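Local atomic coordinates of predicted acetyltransferase (Clostridium acetobutylicum, PDB entry 3MGD), a protein that binds acetyl-CoA and, as a member of the GNAT family, probably transfers its acetyl group to an acceptor substrate. Residues 63-71 with 83-93; 48-56 with 105-116. All blocks are in the same frame, centred on the assembly; numbering follows the deposited sequence. Where two conformers were deposited one is given.

Contact 1 of 2, residues 63-71 with 83-93. With ACO (acetyl coenzyme *a), chain C.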
loop_
_atom_site.group_PDB
_atom_site.type_symbol
_atom_site.label_atom_id
_atom_site.label_comp_id
_atom_site.label_asym_id
_atom_site.label_seq_id
_atom_site.Cartn_x
_atom_site.Cartn_y
_atom_site.Cartn_z
ATOM N N ILE A 63 19.513 -15.149 -11.901
ATOM C CA ILE A 63 19.917 -13.982 -12.664
ATOM C C ILE A 63 19.050 -12.763 -12.347
ATOM O O ILE A 63 19.542 -11.630 -12.306
ATOM C CB ILE A 63 19.788 -14.270 -14.170
ATOM C CG1 ILE A 63 20.718 -15.412 -14.571
ATOM C CG2 ILE A 63 20.085 -13.025 -14.988
ATOM C CD1 ILE A 63 22.182 -15.093 -14.353
ATOM N N ALA A 64 17.749 -12.987 -12.153
ATOM C CA ALA A 64 16.838 -11.882 -11.862
ATOM C C ALA A 64 15.668 -12.342 -10.991
ATOM O O ALA A 64 15.319 -13.521 -10.961
ATOM C CB ALA A 64 16.332 -11.245 -13.149
ATOM N N THR A 65 15.090 -11.402 -10.259
ATOM C CA THR A 65 13.857 -11.661 -9.535
ATOM C C THR A 65 12.886 -10.519 -9.819
ATOM O O THR A 65 13.289 -9.453 -10.284
ATOM C CB THR A 65 14.086 -11.689 -8.015
ATOM O OG1 THR A 65 14.572 -10.412 -7.575
ATOM C CG2 THR A 65 15.092 -12.775 -7.629
ATOM N N ALA A 66 11.607 -10.749 -9.520
ATOM C CA ALA A 66 10.574 -9.715 -9.640
ATOM C C ALA A 66 9.351 -10.232 -8.907
ATOM O O ALA A 66 8.945 -11.372 -9.124
ATOM C CB ALA A 66 10.237 -9.476 -11.096
ATOM N N ALA A 67 8.771 -9.428 -8.025
ATOM C CA ALA A 67 7.602 -9.919 -7.270
ATOM C C ALA A 67 6.406 -8.989 -7.349
ATOM O O ALA A 67 6.533 -7.799 -7.657
ATOM C CB ALA A 67 7.955 -10.184 -5.807
ATOM N N ILE A 68 5.236 -9.547 -7.057
ATOM C CA ILE A 68 4.038 -8.737 -6.936
ATOM C C ILE A 68 3.341 -9.207 -5.675
ATOM O O ILE A 68 3.216 -10.416 -5.448
ATOM C CB ILE A 68 3.127 -8.833 -8.194
ATOM C CG1 ILE A 68 1.942 -7.868 -8.092
ATOM C CG2 ILE A 68 2.681 -10.289 -8.466
ATOM C CD1 ILE A 68 1.270 -7.586 -9.422
ATOM N N ALA A 69 2.962 -8.245 -4.836
ATOM C CA ALA A 69 2.194 -8.496 -3.613
ATOM C C ALA A 69 0.781 -7.977 -3.811
ATOM O O ALA A 69 0.580 -6.926 -4.424
ATOM C CB ALA A 69 2.836 -7.775 -2.427
ATOM N N PHE A 70 -0.204 -8.703 -3.289
ATOM C CA PHE A 70 -1.593 -8.286 -3.445
ATOM C C PHE A 70 -2.074 -7.652 -2.160
ATOM O O PHE A 70 -2.075 -8.284 -1.106
ATOM C CB PHE A 70 -2.459 -9.468 -3.862
ATOM C CG PHE A 70 -1.900 -10.202 -5.026
ATOM C CD1 PHE A 70 -1.867 -9.608 -6.272
ATOM C CD2 PHE A 70 -1.347 -11.458 -4.866
ATOM C CE1 PHE A 70 -1.313 -10.280 -7.354
ATOM C CE2 PHE A 70 -0.796 -12.125 -5.932
ATOM C CZ PHE A 70 -0.780 -11.535 -7.175
ATOM N N ILE A 71 -2.442 -6.378 -2.256
ATOM C CA ILE A 71 -2.732 -5.578 -1.090
ATOM C C ILE A 71 -4.153 -5.028 -1.196
ATOM O O ILE A 71 -4.624 -4.744 -2.300
ATOM C CB ILE A 71 -1.733 -4.411 -0.981
ATOM C CG1 ILE A 71 -0.299 -4.941 -0.889
ATOM C CG2 ILE A 71 -2.062 -3.536 0.218
ATOM C CD1 ILE A 71 -0.027 -5.734 0.334
ATOM N N ARG A 83 -8.541 -3.766 -4.362
ATOM C CA ARG A 83 -7.280 -4.497 -4.391
ATOM C C ARG A 83 -6.306 -3.868 -5.374
ATOM O O ARG A 83 -6.707 -3.298 -6.391
ATOM C CB ARG A 83 -7.498 -5.961 -4.776
ATOM C CG ARG A 83 -8.597 -6.668 -4.014
ATOM C CD ARG A 83 -8.503 -8.164 -4.245
ATOM N NE ARG A 83 -9.819 -8.787 -4.355
ATOM C CZ ARG A 83 -10.466 -8.965 -5.502
ATOM N NH1 ARG A 83 -9.924 -8.560 -6.646
ATOM N NH2 ARG A 83 -11.661 -9.539 -5.501
ATOM N N LYS A 84 -5.017 -3.985 -5.059
ATOM C CA LYS A 84 -3.962 -3.544 -5.954
ATOM C C LYS A 84 -2.832 -4.550 -5.933
ATOM O O LYS A 84 -2.649 -5.264 -4.950
ATOM C CB LYS A 84 -3.417 -2.174 -5.524
ATOM C CG LYS A 84 -4.360 -0.989 -5.847
ATOM C CD LYS A 84 -3.702 0.348 -5.505
ATOM C CE LYS A 84 -4.522 1.534 -6.003
ATOM N NZ LYS A 84 -3.874 2.823 -5.633
ATOM N N GLY A 85 -2.072 -4.598 -7.020
ATOM C CA GLY A 85 -0.862 -5.399 -7.043
ATOM C C GLY A 85 0.266 -4.436 -6.734
ATOM O O GLY A 85 0.326 -3.348 -7.295
ATOM N N TYR A 86 1.149 -4.827 -5.828
ATOM C CA TYR A 86 2.264 -3.979 -5.423
ATOM C C TYR A 86 3.540 -4.653 -5.915
ATOM O O TYR A 86 3.888 -5.745 -5.465
ATOM C CB TYR A 86 2.299 -3.846 -3.893
ATOM C CG TYR A 86 3.498 -3.077 -3.374
ATOM C CD1 TYR A 86 3.556 -1.693 -3.469
ATOM C CD2 TYR A 86 4.571 -3.740 -2.788
ATOM C CE1 TYR A 86 4.659 -0.984 -2.995
ATOM C CE2 TYR A 86 5.678 -3.045 -2.312
ATOM C CZ TYR A 86 5.711 -1.673 -2.415
ATOM O OH TYR A 86 6.810 -0.991 -1.945
ATOM N N ILE A 87 4.228 -4.014 -6.850
ATOM C CA ILE A 87 5.411 -4.627 -7.442
ATOM C C ILE A 87 6.660 -4.300 -6.636
ATOM O O ILE A 87 6.833 -3.175 -6.159
ATOM C CB ILE A 87 5.539 -4.236 -8.937
ATOM C CG1 ILE A 87 4.423 -4.968 -9.721
ATOM C CG2 ILE A 87 6.954 -4.504 -9.461
ATOM C CD1 ILE A 87 4.497 -4.825 -11.223
ATOM N N THR A 88 7.528 -5.298 -6.474
ATOM C CA THR A 88 8.631 -5.179 -5.533
ATOM C C THR A 88 9.680 -6.243 -5.827
ATOM O O THR A 88 9.483 -7.082 -6.707
ATOM C CB THR A 88 8.080 -5.328 -4.074
ATOM O OG1 THR A 88 9.077 -4.940 -3.125
ATOM C CG2 THR A 88 7.601 -6.764 -3.791
ATOM N N ASN A 89 10.792 -6.205 -5.084
ATOM C CA ASN A 89 11.809 -7.231 -5.176
ATOM C C ASN A 89 12.306 -7.433 -6.593
ATOM O O ASN A 89 12.561 -8.558 -7.004
ATOM C CB ASN A 89 11.303 -8.563 -4.611
ATOM C CG ASN A 89 11.024 -8.495 -3.127
ATOM O OD1 ASN A 89 11.326 -7.500 -2.477
ATOM N ND2 ASN A 89 10.416 -9.549 -2.588
HETATM N N MSE A 90 12.424 -6.355 -7.357
HETATM C CA MSE A 90 12.978 -6.495 -8.687
HETATM C C MSE A 90 14.488 -6.279 -8.687
HETATM O O MSE A 90 15.006 -5.282 -8.188
HETATM C CB MSE A 90 12.273 -5.581 -9.680
HETATM C CG MSE A 90 10.789 -5.979 -9.837
HETATM SE SE MSE A 90 9.995 -5.054 -11.323
HETATM C CE MSE A 90 11.025 -5.861 -12.776
ATOM N N TYR A 91 15.186 -7.238 -9.264
ATOM C CA TYR A 91 16.641 -7.189 -9.301
ATOM C C TYR A 91 17.082 -7.959 -10.530
ATOM O O TYR A 91 16.559 -9.034 -10.820
ATOM C CB TYR A 91 17.245 -7.795 -8.027
ATOM C CG TYR A 91 18.764 -7.714 -8.029
ATOM C CD1 TYR A 91 19.415 -6.557 -7.631
ATOM C CD2 TYR A 91 19.531 -8.781 -8.458
ATOM C CE1 TYR A 91 20.821 -6.470 -7.650
ATOM C CE2 TYR A 91 20.921 -8.706 -8.488
ATOM C CZ TYR A 91 21.560 -7.555 -8.082
ATOM O OH TYR A 91 22.952 -7.506 -8.120
ATOM N N THR A 92 17.990 -7.365 -11.292
ATOM C CA THR A 92 18.649 -8.077 -12.369
ATOM C C THR A 92 20.169 -8.004 -12.129
ATOM O O THR A 92 20.699 -6.931 -11.821
ATOM C CB THR A 92 18.345 -7.458 -13.754
ATOM O OG1 THR A 92 16.947 -7.561 -14.043
ATOM C CG2 THR A 92 19.157 -8.199 -14.851
ATOM N N GLU A 93 20.850 -9.141 -12.265
ATOM C CA GLU A 93 22.308 -9.208 -12.163
ATOM C C GLU A 93 22.910 -8.124 -13.048
ATOM O O GLU A 93 22.501 -7.981 -14.201
ATOM C CB GLU A 93 22.787 -10.593 -12.627
ATOM C CG GLU A 93 24.287 -10.813 -12.528
ATOM C CD GLU A 93 24.776 -10.862 -11.090
ATOM O OE1 GLU A 93 24.178 -11.604 -10.282
ATOM O OE2 GLU A 93 25.759 -10.164 -10.773
HETATM N N1A ACO C . 15.456 -2.305 -26.976
HETATM C C2A ACO C . 16.157 -1.159 -26.591
HETATM N N3A ACO C . 16.491 -0.950 -25.232
HETATM C C4A ACO C . 16.096 -1.937 -24.241
HETATM C C5A ACO C . 15.379 -3.114 -24.632
HETATM C C6A ACO C . 15.051 -3.314 -25.968
HETATM N N6A ACO C . 14.325 -4.505 -26.359
HETATM N N7A ACO C . 15.126 -3.906 -23.460
HETATM C C8A ACO C . 15.674 -3.238 -22.374
HETATM N N9A ACO C . 16.263 -1.996 -22.847
HETATM C C1B ACO C . 17.034 -1.094 -22.008
HETATM C C2B ACO C . 15.980 -0.071 -21.553
HETATM O O2B ACO C . 15.253 0.689 -22.463
HETATM C C3B ACO C . 16.687 0.607 -20.401
HETATM O O3B ACO C . 17.537 1.697 -20.674
HETATM P P3B ACO C . 17.049 3.214 -20.630
HETATM O O7A ACO C . 18.054 4.059 -21.487
HETATM O O8A ACO C . 17.054 3.723 -19.172
HETATM O O9A ACO C . 15.653 3.341 -21.202
HETATM C C4B ACO C . 17.338 -0.638 -19.704
HETATM O O4B ACO C . 17.769 -1.479 -20.836
HETATM C C5B ACO C . 16.727 -1.360 -18.519
HETATM O O5B ACO C . 15.607 -2.123 -18.893
HETATM P P1A ACO C . 15.535 -3.667 -18.563
HETATM O O1A ACO C . 16.624 -4.470 -19.293
HETATM O O2A ACO C . 14.124 -4.140 -18.899
HETATM O O3A ACO C . 15.747 -3.750 -17.003
HETATM P P2A ACO C . 16.918 -4.563 -16.292
HETATM O O4A ACO C . 18.337 -3.971 -16.590
HETATM O O5A ACO C . 16.813 -6.034 -16.587
HETATM O O6A ACO C . 16.630 -4.462 -14.747
HETATM C CBP ACO C . 16.519 -3.182 -12.684
HETATM C CCP ACO C . 16.287 -3.224 -14.188
HETATM C CDP ACO C . 15.917 -1.919 -12.092
HETATM C CEP ACO C . 15.900 -4.408 -12.098
HETATM C CAP ACO C . 18.064 -3.172 -12.429
HETATM O OAP ACO C . 18.673 -2.034 -12.939
HETATM C C9P ACO C . 18.476 -3.481 -11.010
HETATM O O9P ACO C . 18.485 -4.626 -10.556
HETATM N N8P ACO C . 18.885 -2.353 -10.200
HETATM C C7P ACO C . 19.234 -2.536 -8.792
HETATM C C6P ACO C . 18.066 -2.957 -7.979
HETATM C C5P ACO C . 16.864 -2.080 -8.250
HETATM O O5P ACO C . 16.982 -0.855 -8.305
HETATM N N4P ACO C . 15.619 -2.726 -8.488
HETATM C C3P ACO C . 14.376 -1.995 -8.512
HETATM C C2P ACO C . 13.790 -1.619 -7.175
HETATM S S1P ACO C . 12.186 -0.860 -7.269
HETATM C C ACO C . 10.963 -2.006 -7.387
HETATM O O ACO C . 11.245 -3.196 -7.379
HETATM C CH3 ACO C . 9.575 -1.567 -7.641
HETATM O O HOH W 1 14.198 -8.211 -12.854
#

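Contact 2 of 2, residues 48-56 with 105-116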
loop_
_atom_site.group_PDB
_atom_site.type_symbol
_atom_site.label_atom_id
_atom_site.label_comp_id
_atom_site.label_asym_id
_atom_site.label_seq_id
_atom_site.Cartn_x
_atom_site.Cartn_y
_atom_site.Cartn_z
ATOM N N ASN A 48 0.468 -18.014 1.891
ATOM C CA ASN A 48 -0.899 -17.531 1.693
ATOM C C ASN A 48 -1.164 -17.006 0.286
ATOM O O ASN A 48 -2.232 -16.471 0.019
ATOM C CB ASN A 48 -1.208 -16.399 2.680
ATOM C CG ASN A 48 -1.247 -16.866 4.119
ATOM O OD1 ASN A 48 -1.636 -17.998 4.411
ATOM N ND2 ASN A 48 -0.860 -15.982 5.032
ATOM N N ASN A 49 -0.168 -17.104 -0.588
ATOM C CA ASN A 49 -0.285 -16.638 -1.978
ATOM C C ASN A 49 -0.602 -15.156 -2.112
ATOM O O ASN A 49 -1.206 -14.731 -3.108
ATOM C CB ASN A 49 -1.332 -17.470 -2.747
ATOM C CG ASN A 49 -1.012 -17.609 -4.255
ATOM O OD1 ASN A 49 0.145 -17.555 -4.680
ATOM N ND2 ASN A 49 -2.048 -17.817 -5.053
ATOM N N LEU A 50 -0.210 -14.376 -1.107
ATOM C CA LEU A 50 -0.325 -12.915 -1.159
ATOM C C LEU A 50 0.933 -12.267 -1.753
ATOM O O LEU A 50 1.031 -11.045 -1.844
ATOM C CB LEU A 50 -0.596 -12.355 0.240
ATOM C CG LEU A 50 -1.996 -12.680 0.778
ATOM C CD1 LEU A 50 -2.177 -12.243 2.241
ATOM C CD2 LEU A 50 -3.073 -12.063 -0.117
ATOM N N LEU A 51 1.896 -13.108 -2.124
ATOM C CA LEU A 51 3.103 -12.687 -2.825
ATOM C C LEU A 51 3.421 -13.721 -3.905
ATOM O O LEU A 51 3.352 -14.919 -3.645
ATOM C CB LEU A 51 4.285 -12.610 -1.851
ATOM C CG LEU A 51 5.585 -12.089 -2.478
ATOM C CD1 LEU A 51 5.486 -10.561 -2.711
ATOM C CD2 LEU A 51 6.815 -12.452 -1.624
ATOM N N VAL A 52 3.746 -13.259 -5.108
ATOM C CA VAL A 52 4.273 -14.128 -6.160
ATOM C C VAL A 52 5.613 -13.559 -6.621
ATOM O O VAL A 52 5.691 -12.414 -7.045
ATOM C CB VAL A 52 3.321 -14.216 -7.380
ATOM C CG1 VAL A 52 3.973 -14.991 -8.530
ATOM C CG2 VAL A 52 1.981 -14.864 -6.981
ATOM N N GLU A 53 6.670 -14.354 -6.525
ATOM C CA GLU A 53 7.991 -13.864 -6.910
ATOM C C GLU A 53 8.540 -14.738 -8.017
ATOM O O GLU A 53 8.778 -15.928 -7.823
ATOM C CB GLU A 53 8.944 -13.795 -5.708
ATOM C CG GLU A 53 10.398 -13.405 -6.079
ATOM C CD GLU A 53 11.097 -12.557 -5.015
ATOM O OE1 GLU A 53 12.341 -12.422 -5.093
ATOM O OE2 GLU A 53 10.420 -12.032 -4.098
ATOM N N TRP A 54 8.694 -14.142 -9.194
ATOM C CA TRP A 54 9.227 -14.847 -10.340
ATOM C C TRP A 54 10.750 -14.775 -10.297
ATOM O O TRP A 54 11.330 -13.776 -9.851
ATOM C CB TRP A 54 8.712 -14.228 -11.641
ATOM C CG TRP A 54 7.372 -14.745 -12.071
ATOM C CD1 TRP A 54 6.142 -14.230 -11.756
ATOM C CD2 TRP A 54 7.134 -15.882 -12.906
ATOM N NE1 TRP A 54 5.149 -14.986 -12.353
ATOM C CE2 TRP A 54 5.740 -16.002 -13.069
ATOM C CE3 TRP A 54 7.972 -16.805 -13.546
ATOM C CZ2 TRP A 54 5.164 -17.022 -13.824
ATOM C CZ3 TRP A 54 7.401 -17.813 -14.297
ATOM C CH2 TRP A 54 6.010 -17.917 -14.431
ATOM N N ILE A 55 11.397 -15.843 -10.745
ATOM C CA ILE A 55 12.853 -15.837 -10.840
ATOM C C ILE A 55 13.318 -16.273 -12.227
ATOM O O ILE A 55 12.678 -17.087 -12.884
ATOM C CB ILE A 55 13.520 -16.732 -9.755
ATOM C CG1 ILE A 55 13.355 -18.207 -10.081
ATOM C CG2 ILE A 55 12.963 -16.444 -8.370
ATOM C CD1 ILE A 55 13.977 -19.105 -9.040
ATOM N N ALA A 56 14.424 -15.697 -12.672
ATOM C CA ALA A 56 15.053 -16.093 -13.925
ATOM C C ALA A 56 16.346 -16.759 -13.518
ATOM O O ALA A 56 17.116 -16.187 -12.738
ATOM C CB ALA A 56 15.335 -14.882 -14.785
HETATM N N MSE A 105 9.823 -9.289 -17.057
HETATM C CA MSE A 105 9.281 -9.658 -15.743
HETATM C C MSE A 105 8.003 -8.875 -15.448
HETATM O O MSE A 105 7.035 -9.433 -14.926
HETATM C CB MSE A 105 10.296 -9.388 -14.629
HETATM C CG MSE A 105 11.441 -10.369 -14.549
HETATM SE SE MSE A 105 10.808 -12.161 -14.109
HETATM C CE MSE A 105 12.341 -12.796 -13.071
ATOM N N LEU A 106 8.006 -7.579 -15.754
ATOM C CA LEU A 106 6.805 -6.761 -15.560
ATOM C C LEU A 106 5.611 -7.379 -16.295
ATOM O O LEU A 106 4.505 -7.385 -15.770
ATOM C CB LEU A 106 7.029 -5.311 -16.013
ATOM C CG LEU A 106 7.958 -4.456 -15.138
ATOM C CD1 LEU A 106 8.383 -3.172 -15.836
ATOM C CD2 LEU A 106 7.280 -4.150 -13.815
ATOM N N ASP A 107 5.831 -7.905 -17.505
ATOM C CA ASP A 107 4.741 -8.566 -18.236
ATOM C C ASP A 107 4.191 -9.740 -17.432
ATOM O O ASP A 107 2.972 -9.930 -17.355
ATOM C CB ASP A 107 5.175 -9.071 -19.621
ATOM C CG ASP A 107 5.503 -7.944 -20.595
ATOM O OD1 ASP A 107 4.956 -6.830 -20.461
ATOM O OD2 ASP A 107 6.302 -8.187 -21.522
ATOM N N ARG A 108 5.084 -10.540 -16.845
ATOM C CA ARG A 108 4.647 -11.694 -16.067
ATOM C C ARG A 108 3.884 -11.266 -14.818
ATOM O O ARG A 108 2.926 -11.923 -14.421
ATOM C CB ARG A 108 5.828 -12.583 -15.665
ATOM C CG ARG A 108 6.572 -13.191 -16.834
ATOM C CD ARG A 108 7.650 -14.144 -16.331
ATOM N NE ARG A 108 8.401 -14.768 -17.426
ATOM C CZ ARG A 108 8.042 -15.894 -18.045
ATOM N NH1 ARG A 108 6.932 -16.545 -17.696
ATOM N NH2 ARG A 108 8.795 -16.375 -19.023
ATOM N N LEU A 109 4.308 -10.164 -14.199
ATOM C CA LEU A 109 3.635 -9.689 -12.990
ATOM C C LEU A 109 2.253 -9.130 -13.299
ATOM O O LEU A 109 1.310 -9.352 -12.555
ATOM C CB LEU A 109 4.487 -8.658 -12.249
ATOM C CG LEU A 109 5.825 -9.202 -11.727
ATOM C CD1 LEU A 109 6.625 -8.077 -11.091
ATOM C CD2 LEU A 109 5.630 -10.341 -10.746
ATOM N N VAL A 110 2.143 -8.403 -14.403
ATOM C CA VAL A 110 0.854 -7.920 -14.861
ATOM C C VAL A 110 -0.086 -9.102 -15.070
ATOM O O VAL A 110 -1.272 -9.036 -14.741
ATOM C CB VAL A 110 1.006 -7.096 -16.159
ATOM C CG1 VAL A 110 -0.314 -7.011 -16.916
ATOM C CG2 VAL A 110 1.555 -5.706 -15.821
ATOM N N ASN A 111 0.442 -10.195 -15.599
ATOM C CA ASN A 111 -0.395 -11.379 -15.774
ATOM C C ASN A 111 -0.891 -11.966 -14.445
ATOM O O ASN A 111 -2.043 -12.399 -14.349
ATOM C CB ASN A 111 0.314 -12.436 -16.622
ATOM C CG ASN A 111 -0.487 -13.714 -16.734
ATOM O OD1 ASN A 111 -1.553 -13.736 -17.346
ATOM N ND2 ASN A 111 0.018 -14.788 -16.131
ATOM N N GLU A 112 -0.036 -11.976 -13.417
ATOM C CA GLU A 112 -0.464 -12.452 -12.094
ATOM C C GLU A 112 -1.642 -11.622 -11.601
ATOM O O GLU A 112 -2.580 -12.140 -10.987
ATOM C CB GLU A 112 0.674 -12.382 -11.071
ATOM C CG GLU A 112 1.875 -13.263 -11.401
ATOM C CD GLU A 112 1.561 -14.746 -11.401
ATOM O OE1 GLU A 112 0.624 -15.172 -10.688
ATOM O OE2 GLU A 112 2.264 -15.495 -12.123
ATOM N N ALA A 113 -1.579 -10.322 -11.861
ATOM C CA ALA A 113 -2.631 -9.405 -11.434
ATOM C C ALA A 113 -3.961 -9.688 -12.134
ATOM O O ALA A 113 -5.005 -9.785 -11.497
ATOM C CB ALA A 113 -2.197 -7.956 -11.683
ATOM N N LYS A 114 -3.912 -9.828 -13.449
ATOM C CA LYS A 114 -5.116 -10.069 -14.239
ATOM C C LYS A 114 -5.781 -11.383 -13.840
ATOM O O LYS A 114 -7.001 -11.472 -13.777
ATOM C CB LYS A 114 -4.761 -10.137 -15.720
ATOM C CG LYS A 114 -4.351 -8.826 -16.332
ATOM C CD LYS A 114 -4.175 -9.009 -17.833
ATOM C CE LYS A 114 -4.023 -7.684 -18.544
ATOM N NZ LYS A 114 -3.977 -7.896 -20.019
ATOM N N GLU A 115 -4.975 -12.402 -13.571
ATOM C CA GLU A 115 -5.533 -13.711 -13.212
ATOM C C GLU A 115 -6.274 -13.661 -11.867
ATOM O O GLU A 115 -7.047 -14.557 -11.526
ATOM C CB GLU A 115 -4.423 -14.768 -13.197
ATOM C CG GLU A 115 -4.007 -15.229 -14.604
ATOM C CD GLU A 115 -5.114 -16.015 -15.314
ATOM O OE1 GLU A 115 -5.496 -17.092 -14.806
ATOM O OE2 GLU A 115 -5.613 -15.552 -16.372
ATOM N N ARG A 116 -6.039 -12.595 -11.116
ATOM C CA ARG A 116 -6.685 -12.387 -9.820
ATOM C C ARG A 116 -7.665 -11.222 -9.866
ATOM O O ARG A 116 -8.065 -10.693 -8.825
ATOM C CB ARG A 116 -5.639 -12.118 -8.740
ATOM C CG ARG A 116 -5.450 -13.250 -7.740
ATOM C CD ARG A 116 -4.028 -13.236 -7.239
ATOM N NE ARG A 116 -3.127 -13.458 -8.361
ATOM C CZ ARG A 116 -2.345 -14.523 -8.504
ATOM N NH1 ARG A 116 -2.316 -15.463 -7.572
ATOM N NH2 ARG A 116 -1.582 -14.633 -9.578
#

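Contact 1 of 2, residues 63-71 with 83-93
T65 and Y91 pair through both backbone groups: T65 N gives a 2.8 Å bond to Y91 O, and Y91 N returns one to T65 O. T65 also reaches across with its side chain. With OG1 lodged between its own backbone N and carbonyl carbon (chi1 61°), the hydroxyl donates to N89 O over 2.8 Å, tilted 33° from the plane of that carbonyl. N89 O falls at a beta bulge in strand 83-92, where the register slips by one residue between the T65–Y91 and A67–T88 pairs, N89 takes positive phi and psi, and the nearby A66 N is badly angled for it. Beyond the bulge the antiparallel pairing resumes, and A69 and Y86 exchange short bonds, A69 N to Y86 O at 2.7 Å. A66 CB lies against CG of the selenomethionine M90, at 3.8 Å, while I68 CD1 packs over G85 CA and beside I87 CG1.

This bulge, together with the divergence of strand 83-92 from its parallel neighbour 120-124, is characteristic of the GNAT fold, and the pantetheine arm of acetyl-CoA pairs with strand 83-92 where the two splay apart. M90 O accepts from the cofactor's N4P at 2.6 Å and T92 N donates to its O9P at 2.9 Å, whereas the bond from M90 N to the acetyl oxygen O is weak. A water bridges the two strands from T65 O to T92 OG1, which also lies within bonding distance of cofactor phosphate oxygens. Farther out, E53 holds N89 ND2, R21 forms a salt bridge with E93, and Y86 meets F73 of the second subunit edge-to-face.

Contact 2 of 2, residues 48-56 with 105-116
W54 leaves the strand with CG beside its backbone N (chi1 -85°) and its ring turned broadside (chi2 91°), while E112 bends at chi2 (-64°) to bring its carboxylate up to the indole edge. W54 NE1 there donates to E112 OE2 over 2.9 Å. The oxygen lies close to the ring plane, yet the N-H meets it on the anti side and from outside the carboxylate plane. One face of the same indole carries R108, whose extended chain runs across it at about a right angle: CD sits 4.0 Å from the centroid of the six-membered ring, and the guanidinium continues past it as an off-centre cation-pi contact, with NH1 near CZ3 and CH2. R108 has a second aromatic partner in Y4. L109 CD2 slides past W54 CD1, and the selenium of M105 touches W54 CB at 3.8 Å; its methyl CE reaches on to W54 O, 3.5 Å away, and to A56.

Helix 101-115 lies on one face of the central GNAT sheet, where the axes of 51-56 and 105-115 come within 9.6 Å of each other and run roughly antiparallel; this is the helix that follows the acetyl-CoA-binding strand 83-92 and its cofactor loop. At the helix's C-terminal end, V52 CG1 packs on E112 CD at 3.8 Å, its side chain crossing that of the glutamate. In the conformer given, R116 folds back and grips E112 O side-on with NE and NH2, each 3.0 Å away and both from the same face of the carbonyl. The salt bridge from the same NH2 to E112 OE1 is very short and poorly angled in this conformer, and so doubtful.

How the contacts relate
Contact 1 is nested within the loop closed by contact 2; their centres lie about 7 Å apart and both involve the same sheet. Strand 51-58 pairs with strand 61-72, probably through hydrogen bonds such as W54 N to A66 O (2.8 Å) and I63 N to A56 O (2.7 Å). I63 and A64 both face A56, a classic bulge. A67 CB packs against V52 O at 3.4 Å, a further point where the two contacts meet. Toward the cofactor, the M105 side chain lies about 4 Å from that of M90 and about 7 Å from acetyl-CoA, so the helix of contact 2 backs the strand that binds the ligand in contact 1.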